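Local coordinates for protein bacterioferritin (Mycobacterium tuberculosis, PDB 3UOI) that probably oxidises iron(II) with dioxygen at a ferroxidase centre and stores the iron(III) as a mineral inside a 24-subunit, haem-binding shell, at residues A[15-18]-A[19-23]; A[140-143]-A[144-148]. All blocks are in the same frame, centred on the assembly; numbering follows the deposited sequence.

Contact 1 (A[15-18]-A[19-23]); sequences EQLT and SELTA
Gln16 and Glu20 meet one turn apart on helix 7-36, the first long helix of the ferritin four-helix bundle, and their side chains face the bundle interior. Gln16 NE2 donates to Glu20 OE1 at 2.9 Å with an N-H...O angle of 144°. The oxygen lies close to the amide plane, but the amide nitrogen comes in from above the carboxylate, the two planes standing 75° apart. Gln16 has CG anti to the backbone N (chi1 -176°) and then bends at chi2, which folds the amide along the helix to reach the carboxylate. Its other end, OE1, accepts a hydrogen bond from Arg102 of helix 85-112, so both ends of the amide are engaged and its rotation is fixed. Glu20 is a predicted iron ligand, and its side chain lies beside those of Glu53 and His56; Gln16 would then be a second-shell partner to a probable first-shell residue.

Apolar packing occupies another side of the helix. Leu17 CD1 rests 4.0 Å from Leu21 CG, and Leu21 goes on to touch the haem, while Leu17 packs on Pro71 and Tyr73.

Backbone bonds follow the regular i to i+4 pattern, as in Leu21 N to Leu17 O at 3.0 Å. Thr18 O takes two donors from one residue: Thr22 N at 3.0 Å, and the Thr22 hydroxyl, whose OG1 sits beside its own backbone N and donates to Thr18 O at 2.6 Å.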
ATOM      1  N   GLU A  15     -44.547 -20.743  28.710  1.00 18.88           N
ATOM      2  CA  GLU A  15     -43.958 -21.464  29.785  1.00 22.74           C
ATOM      3  C   GLU A  15     -42.452 -21.464  29.635  1.00 19.88           C
ATOM      4  O   GLU A  15     -41.755 -21.296  30.561  1.00 20.18           O
ATOM      5  CB  GLU A  15     -44.440 -22.902  29.765  1.00 22.99           C
ATOM      6  CG  GLU A  15     -45.555 -23.199  30.671  1.00 32.81           C
ATOM      7  CD  GLU A  15     -45.869 -24.653  30.690  1.00 41.88           C
ATOM      8  OE1 GLU A  15     -46.935 -25.008  30.214  1.00 47.62           O
ATOM      9  OE2 GLU A  15     -45.039 -25.427  31.175  1.00 47.01           O
ATOM     10  N   GLN A  16     -41.999 -21.725  28.420  1.00 23.10           N
ATOM     11  CA  GLN A  16     -40.593 -21.793  28.091  1.00 22.14           C
ATOM     12  C   GLN A  16     -39.982 -20.431  28.186  1.00 22.51           C
ATOM     13  O   GLN A  16     -38.880 -20.291  28.619  1.00 23.65           O
ATOM     14  CB  GLN A  16     -40.328 -22.513  26.793  1.00 19.76           C
ATOM     15  CG  GLN A  16     -38.894 -22.699  26.442  1.00 17.49           C
ATOM     16  CD  GLN A  16     -38.102 -23.538  27.421  1.00 19.61           C
ATOM     17  OE1 GLN A  16     -38.617 -24.371  28.122  1.00 19.15           O
ATOM     18  NE2 GLN A  16     -36.841 -23.270  27.476  1.00 22.94           N
ATOM     19  N   LEU A  17     -40.736 -19.435  27.776  1.00 22.78           N
ATOM     20  CA  LEU A  17     -40.280 -18.081  27.847  1.00 21.20           C
ATOM     21  C   LEU A  17     -40.024 -17.715  29.298  1.00 21.57           C
ATOM     22  O   LEU A  17     -39.022 -17.178  29.604  1.00 22.21           O
ATOM     23  CB  LEU A  17     -41.314 -17.140  27.249  1.00 20.00           C
ATOM     24  CG  LEU A  17     -41.086 -15.655  27.511  1.00 20.00           C
ATOM     25  CD1 LEU A  17     -39.685 -15.234  27.119  1.00 20.00           C
ATOM     26  CD2 LEU A  17     -42.060 -14.807  26.823  1.00 20.00           C
ATOM     27  N   THR A  18     -40.942 -18.058  30.179  1.00 19.97           N
ATOM     28  CA  THR A  18     -40.816 -17.765  31.588  1.00 21.61           C
ATOM     29  C   THR A  18     -39.508 -18.455  32.106  1.00 21.09           C
ATOM     30  O   THR A  18     -38.718 -17.892  32.822  1.00 17.54           O
ATOM     31  CB  THR A  18     -42.088 -18.187  32.382  1.00 22.98           C
ATOM     32  OG1 THR A  18     -43.111 -17.214  32.249  1.00 24.22           O
ATOM     33  CG2 THR A  18     -41.816 -18.422  33.838  1.00 24.40           C
ATOM     34  N   SER A  19     -39.299 -19.668  31.650  1.00 19.77           N
ATOM     35  CA  SER A  19     -38.130 -20.406  32.007  1.00 21.27           C
ATOM     36  C   SER A  19     -36.833 -19.665  31.576  1.00 20.83           C
ATOM     37  O   SER A  19     -35.920 -19.574  32.329  1.00 19.98           O
ATOM     38  CB  SER A  19     -38.190 -21.769  31.325  1.00 20.95           C
ATOM     39  OG  SER A  19     -37.182 -22.591  31.734  1.00 23.09           O
ATOM     40  N   GLU A  20     -36.829 -19.154  30.349  1.00 19.83           N
ATOM     41  CA  GLU A  20     -35.680 -18.437  29.818  1.00 21.68           C
ATOM     42  C   GLU A  20     -35.399 -17.183  30.635  1.00 20.47           C
ATOM     43  O   GLU A  20     -34.242 -16.854  30.898  1.00 18.46           O
ATOM     44  CB  GLU A  20     -35.909 -18.068  28.351  1.00 20.00           C
ATOM     45  CG  GLU A  20     -36.111 -19.265  27.435  1.00 20.00           C
ATOM     46  CD  GLU A  20     -34.917 -20.198  27.425  1.00 20.00           C
ATOM     47  OE1 GLU A  20     -34.963 -21.219  26.706  1.00 20.00           O
ATOM     48  OE2 GLU A  20     -33.930 -19.912  28.135  1.00 20.00           O
ATOM     49  N   LEU A  21     -36.455 -16.483  31.036  1.00 22.59           N
ATOM     50  CA  LEU A  21     -36.287 -15.295  31.804  1.00 21.59           C
ATOM     51  C   LEU A  21     -35.653 -15.633  33.156  1.00 21.92           C
ATOM     52  O   LEU A  21     -34.807 -14.943  33.616  1.00 22.72           O
ATOM     53  CB  LEU A  21     -37.604 -14.595  31.947  1.00 21.73           C
ATOM     54  CG  LEU A  21     -38.172 -14.143  30.634  1.00 18.83           C
ATOM     55  CD1 LEU A  21     -39.384 -13.475  30.941  1.00 25.75           C
ATOM     56  CD2 LEU A  21     -37.265 -13.196  30.032  1.00 27.16           C
ATOM     57  N   THR A  22     -36.073 -16.717  33.757  1.00 21.00           N
ATOM     58  CA  THR A  22     -35.513 -17.116  35.036  1.00 20.05           C
ATOM     59  C   THR A  22     -34.025 -17.427  34.880  1.00 17.21           C
ATOM     60  O   THR A  22     -33.218 -17.024  35.660  1.00 18.39           O
ATOM     61  CB  THR A  22     -36.291 -18.325  35.528  1.00 20.00           C
ATOM     62  OG1 THR A  22     -37.642 -18.180  35.131  1.00 26.58           O
ATOM     63  CG2 THR A  22     -36.238 -18.504  36.981  1.00 17.89           C
ATOM     64  N   ALA A  23     -33.710 -18.135  33.813  1.00 19.72           N
ATOM     65  CA  ALA A  23     -32.343 -18.510  33.479  1.00 17.91           C
ATOM     66  C   ALA A  23     -31.421 -17.308  33.180  1.00 18.99           C
ATOM     67  O   ALA A  23     -30.265 -17.324  33.514  1.00 16.49           O
ATOM     68  CB  ALA A  23     -32.306 -19.478  32.395  1.00 18.34           C
TER

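Contact 2 (A[140-143]-A[144-148])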
ATOM      1  N   LEU A 140     -18.691 -30.480  37.398  1.00 23.94           N
ATOM      2  CA  LEU A 140     -18.762 -31.172  38.656  1.00 24.55           C
ATOM      3  C   LEU A 140     -17.842 -32.398  38.675  1.00 23.03           C
ATOM      4  O   LEU A 140     -17.244 -32.654  39.660  1.00 24.97           O
ATOM      5  CB  LEU A 140     -20.171 -31.436  39.079  1.00 23.18           C
ATOM      6  CG  LEU A 140     -20.940 -30.150  39.299  1.00 23.81           C
ATOM      7  CD1 LEU A 140     -22.363 -30.333  38.995  1.00 28.56           C
ATOM      8  CD2 LEU A 140     -20.800 -29.774  40.667  1.00 29.05           C
ATOM      9  N   GLU A 141     -17.718 -33.090  37.544  1.00 25.37           N
ATOM     10  CA  GLU A 141     -16.860 -34.274  37.423  1.00 25.97           C
ATOM     11  C   GLU A 141     -15.423 -33.912  37.698  1.00 24.40           C
ATOM     12  O   GLU A 141     -14.729 -34.599  38.396  1.00 24.37           O
ATOM     13  CB  GLU A 141     -16.901 -34.893  36.007  1.00 27.01           C
ATOM     14  CG  GLU A 141     -18.272 -35.248  35.385  1.00 32.50           C
ATOM     15  CD  GLU A 141     -18.224 -35.962  33.976  1.00 35.80           C
ATOM     16  OE1 GLU A 141     -17.330 -35.766  33.145  1.00 31.74           O
ATOM     17  OE2 GLU A 141     -19.155 -36.698  33.705  1.00 38.53           O
ATOM     18  N   LEU A 142     -15.003 -32.816  37.099  1.00 22.74           N
ATOM     19  CA  LEU A 142     -13.671 -32.273  37.231  1.00 21.90           C
ATOM     20  C   LEU A 142     -13.356 -31.838  38.632  1.00 22.79           C
ATOM     21  O   LEU A 142     -12.271 -32.015  39.093  1.00 21.43           O
ATOM     22  CB  LEU A 142     -13.450 -31.147  36.270  1.00 21.88           C
ATOM     23  CG  LEU A 142     -13.126 -31.517  34.855  1.00 20.13           C
ATOM     24  CD1 LEU A 142     -13.047 -30.276  33.994  1.00 25.74           C
ATOM     25  CD2 LEU A 142     -11.854 -32.242  34.826  1.00 28.48           C
ATOM     26  N   MET A 143     -14.347 -31.309  39.312  1.00 22.24           N
ATOM     27  CA  MET A 143     -14.167 -30.852  40.634  1.00 25.24           C
ATOM     28  C   MET A 143     -13.696 -31.959  41.552  1.00 27.87           C
ATOM     29  O   MET A 143     -12.795 -31.765  42.322  1.00 27.28           O
ATOM     30  CB  MET A 143     -15.476 -30.336  41.146  1.00 26.11           C
ATOM     31  CG  MET A 143     -15.672 -28.914  40.952  1.00 26.62           C
ATOM     32  SD  MET A 143     -17.058 -28.348  41.857  1.00 30.20           S
ATOM     33  CE  MET A 143     -16.724 -26.665  42.184  1.00 25.06           C
ATOM     34  N   ASP A 144     -14.327 -33.123  41.443  1.00 29.38           N
ATOM     35  CA  ASP A 144     -13.890 -34.317  42.113  1.00 30.52           C
ATOM     36  C   ASP A 144     -12.565 -34.867  41.612  1.00 30.80           C
ATOM     37  O   ASP A 144     -11.742 -35.213  42.372  1.00 31.67           O
ATOM     38  CB  ASP A 144     -14.939 -35.389  42.019  1.00 32.09           C
ATOM     39  CG  ASP A 144     -16.216 -34.997  42.657  1.00 30.73           C
ATOM     40  OD1 ASP A 144     -16.197 -34.148  43.524  1.00 39.15           O
ATOM     41  OD2 ASP A 144     -17.225 -35.541  42.294  1.00 33.08           O
ATOM     42  N   LYS A 145     -12.368 -34.943  40.318  1.00 29.79           N
ATOM     43  CA  LYS A 145     -11.138 -35.494  39.796  1.00 28.26           C
ATOM     44  C   LYS A 145      -9.902 -34.695  40.192  1.00 28.59           C
ATOM     45  O   LYS A 145      -8.873 -35.252  40.452  1.00 27.61           O
ATOM     46  CB  LYS A 145     -11.187 -35.650  38.283  1.00 28.17           C
ATOM     47  CG  LYS A 145     -12.166 -36.670  37.747  1.00 28.11           C
ATOM     48  CD  LYS A 145     -12.105 -36.802  36.271  1.00 28.14           C
ATOM     49  CE  LYS A 145     -13.214 -37.639  35.774  1.00 26.88           C
ATOM     50  NZ  LYS A 145     -13.010 -38.128  34.423  1.00 28.36           N
ATOM     51  N   LEU A 146     -10.013 -33.384  40.167  1.00 27.84           N
ATOM     52  CA  LEU A 146      -8.908 -32.512  40.474  1.00 26.97           C
ATOM     53  C   LEU A 146      -8.869 -32.094  41.930  1.00 26.85           C
ATOM     54  O   LEU A 146      -7.849 -31.694  42.437  1.00 27.75           O
ATOM     55  CB  LEU A 146      -8.990 -31.279  39.601  1.00 25.55           C
ATOM     56  CG  LEU A 146      -9.136 -31.380  38.094  1.00 23.52           C
ATOM     57  CD1 LEU A 146      -9.219 -30.033  37.506  1.00 25.36           C
ATOM     58  CD2 LEU A 146      -8.009 -32.095  37.516  1.00 25.70           C
ATOM     59  N   GLY A 147     -10.023 -32.194  42.564  1.00 26.70           N
ATOM     60  CA  GLY A 147     -10.278 -31.667  43.870  1.00 28.66           C
ATOM     61  C   GLY A 147     -10.897 -30.293  43.708  1.00 28.89           C
ATOM     62  O   GLY A 147     -10.722 -29.662  42.728  1.00 30.86           O
ATOM     63  N   GLU A 148     -11.662 -29.855  44.668  1.00 28.28           N
ATOM     64  CA  GLU A 148     -12.314 -28.602  44.558  1.00 29.18           C
ATOM     65  C   GLU A 148     -11.416 -27.330  44.476  1.00 29.08           C
ATOM     66  O   GLU A 148     -11.636 -26.487  43.664  1.00 26.98           O
ATOM     67  CB  GLU A 148     -13.320 -28.497  45.667  1.00 29.45           C
ATOM     68  CG  GLU A 148     -14.557 -27.867  45.221  1.00 32.23           C
ATOM     69  CD  GLU A 148     -15.719 -28.148  46.099  1.00 39.04           C
ATOM     70  OE1 GLU A 148     -16.443 -27.201  46.372  1.00 41.89           O
ATOM     71  OE2 GLU A 148     -15.920 -29.303  46.477  1.00 39.32           O
TER
HETATM   72  O   HOH W   1     -14.581 -35.176  33.880  1.00 36.85           O
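Glu141 and Lys145 face each other one turn apart near the C-terminal end of helix 116-146, with a water between their charged ends. The water donates to Glu141 OE1 at 2.9 Å and accepts a weak bond from Lys145 NZ at 3.4 Å. The charged atoms themselves, Glu141 OE1 and Lys145 NZ, stay 5.1 Å apart, so the pair is water-bridged and makes no direct salt bridge. Lys145 runs extended beyond CG, and its CG passes 3.4 Å from Glu141 O.

The backbone acceptors are filled unevenly. Lys145 N donates to Glu141 O, and Leu146 N reaches Leu142 O at 2.9 Å with an N-H...O angle of 164°; Asp144 N to Leu140 O, at 3.5 Å, is weak. The regular bonding ends at Gly147, whose positive phi (95°) breaks the helix and suits a glycine. The same residue is the N-cap of helix 148-153, so one residue ends the first helix and caps the next.

Asp144 is held from outside, its OD1 in a salt bridge with Arg86 NH2 of helix 85-112. Across the break, the methionine methyl, Met143 CE, lies 3.9 Å from the aliphatic part of Glu148 at CG. Leu142 CD2 and Leu146 CG, 4.3 Å apart, form an apolar pair.

Met143 packs against Leu85 of helix 85-112 and, together with Leu142, against Tyr151 of helix 148-153. On a second subunit, Trp37 receives Lys145 in a cation-pi contact and packs on Leu142, and Ser152 of that subunit touches Leu146.

Both are local contacts between residues three to five apart, on different members of the bundle: contact 1 lies wholly within helix 7-36, whereas contact 2 runs off the end of helix 116-146 to the start of a short helix. Their centres are 30 Å apart and they do not touch. Contact 1 is largely buried, about 8 Å from the chain centre, between the probable iron site and the haem; Gln16, Thr18 and Thr22 find hydrogen-bond partners within the protein. Contact 2, about 23 Å from the chain centre, is only partly buried; a water joins Glu141 and Lys145, weakly on the lysine side, and a second subunit covers part of it.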